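Local coordinates for uncharacterized conserved protein (Idiomarina loihiensis, PDB 2QSD) that is of unknown function but belongs to the DUF1543 family, with two DUF1543 regions in its chain, at residues Glu39-Pro42 against Ala43-Lys46. Numbering follows the deposited sequence.
Sequences ETYP and AIRK
The carbonyl oxygen of T40 accepts a hydrogen bond from the backbone N of I44 at 2.9 Å, bent to 145° at the hydrogen. Two further i to i+4 bonds follow, a nearly straight one (175°) from R45 N to Y41 O and a third from K46 N to P42 O at 3.0 Å. P42, which has no amide hydrogen to give, lies near the start of the helix, where prolines are readily accommodated. I44 sends its CG1 branch beside its own backbone N (chi1 -66°), back toward the start of the helix. There I44 CD1 meets T40 OG1 at 3.5 Å and lies 4.0 Å from Y41 CD1, at the edge of that ring and near its plane. The T40 hydroxyl itself is bonded to the carbonyl of M37, in the preceding loop. Replacing I44 by alanine removes CD1 and is likely to leave a gap beside the T40 hydroxyl and take one apolar neighbour from the edge of the Y41 ring. The R45 side chain leads away from the turn, and its NE is hydrogen-bonded to P179 O. Helix 41-47, together with T40 just before it, packs against the antiparallel sheet containing strands 9-17 and 26-34: T40, A43 and I44 touch V32, T40 also F11 and I44 V15.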
loop_
_atom_site.group_PDB
_atom_site.type_symbol
_atom_site.label_atom_id
_atom_site.label_comp_id
_atom_site.label_asym_id
_atom_site.label_seq_id
_atom_site.Cartn_x
_atom_site.Cartn_y
_atom_site.Cartn_z
ATOM N N GLU A 39 19.498 13.847 5.964
ATOM C CA GLU A 39 20.128 13.234 7.129
ATOM C C GLU A 39 19.247 12.190 7.814
ATOM O O GLU A 39 19.663 11.577 8.795
ATOM C CB GLU A 39 20.607 14.301 8.118
ATOM C CG GLU A 39 21.864 15.030 7.647
ATOM C CD GLU A 39 22.359 16.054 8.647
ATOM O OE1 GLU A 39 23.069 15.663 9.599
ATOM O OE2 GLU A 39 22.045 17.250 8.477
ATOM N N THR A 40 18.040 11.983 7.292
ATOM C CA THR A 40 17.146 10.953 7.819
ATOM C C THR A 40 17.170 9.679 6.968
ATOM O O THR A 40 16.550 8.673 7.337
ATOM C CB THR A 40 15.690 11.447 7.948
ATOM O OG1 THR A 40 15.116 11.619 6.647
ATOM C CG2 THR A 40 15.611 12.756 8.732
ATOM N N TYR A 41 17.894 9.731 5.846
ATOM C CA TYR A 41 17.955 8.614 4.894
ATOM C C TYR A 41 18.370 7.261 5.499
ATOM O O TYR A 41 17.720 6.259 5.203
ATOM C CB TYR A 41 18.785 8.955 3.644
ATOM C CG TYR A 41 18.157 9.968 2.702
ATOM C CD1 TYR A 41 16.819 10.356 2.837
ATOM C CD2 TYR A 41 18.895 10.514 1.645
ATOM C CE1 TYR A 41 16.243 11.276 1.969
ATOM C CE2 TYR A 41 18.319 11.438 0.761
ATOM C CZ TYR A 41 16.993 11.810 0.938
ATOM O OH TYR A 41 16.400 12.713 0.089
ATOM N N PRO A 42 19.440 7.219 6.337
ATOM C CA PRO A 42 19.743 5.958 7.034
ATOM C C PRO A 42 18.590 5.396 7.860
ATOM O O PRO A 42 18.362 4.184 7.849
ATOM C CB PRO A 42 20.907 6.342 7.960
ATOM C CG PRO A 42 21.586 7.442 7.243
ATOM C CD PRO A 42 20.457 8.245 6.657
ATOM N N ALA A 43 17.871 6.276 8.554
ATOM C CA ALA A 43 16.761 5.871 9.402
ATOM C C ALA A 43 15.548 5.443 8.585
ATOM O O ALA A 43 14.760 4.613 9.034
ATOM C CB ALA A 43 16.391 6.988 10.366
ATOM N N ILE A 44 15.399 6.012 7.391
ATOM C CA ILE A 44 14.334 5.605 6.480
ATOM C C ILE A 44 14.632 4.214 5.941
ATOM O O ILE A 44 13.779 3.320 6.008
ATOM C CB ILE A 44 14.152 6.598 5.320
ATOM C CG1 ILE A 44 13.654 7.935 5.859
ATOM C CG2 ILE A 44 13.156 6.053 4.290
ATOM C CD1 ILE A 44 13.646 9.033 4.830
ATOM N N ARG A 45 15.855 4.038 5.440
ATOM C CA ARG A 45 16.325 2.741 4.943
ATOM C C ARG A 45 16.210 1.616 5.966
ATOM O O ARG A 45 15.764 0.523 5.622
ATOM C CB ARG A 45 17.755 2.833 4.417
ATOM C CG ARG A 45 17.850 3.501 3.058
ATOM C CD ARG A 45 19.067 3.009 2.295
ATOM N NE ARG A 45 19.017 3.352 0.872
ATOM C CZ ARG A 45 18.351 2.662 -0.054
ATOM N NH1 ARG A 45 18.376 3.062 -1.319
ATOM N NH2 ARG A 45 17.652 1.578 0.277
ATOM N N LYS A 46 16.573 1.890 7.218
ATOM C CA LYS A 46 16.509 0.863 8.259
ATOM C C LYS A 46 15.103 0.650 8.829
ATOM O O LYS A 46 14.837 -0.374 9.458
ATOM C CB LYS A 46 17.550 1.108 9.365
ATOM C CG LYS A 46 17.159 2.107 10.442
ATOM C CD LYS A 46 17.956 1.873 11.732
ATOM C CE LYS A 46 19.448 2.182 11.573
ATOM N NZ LYS A 46 20.206 1.956 12.841
#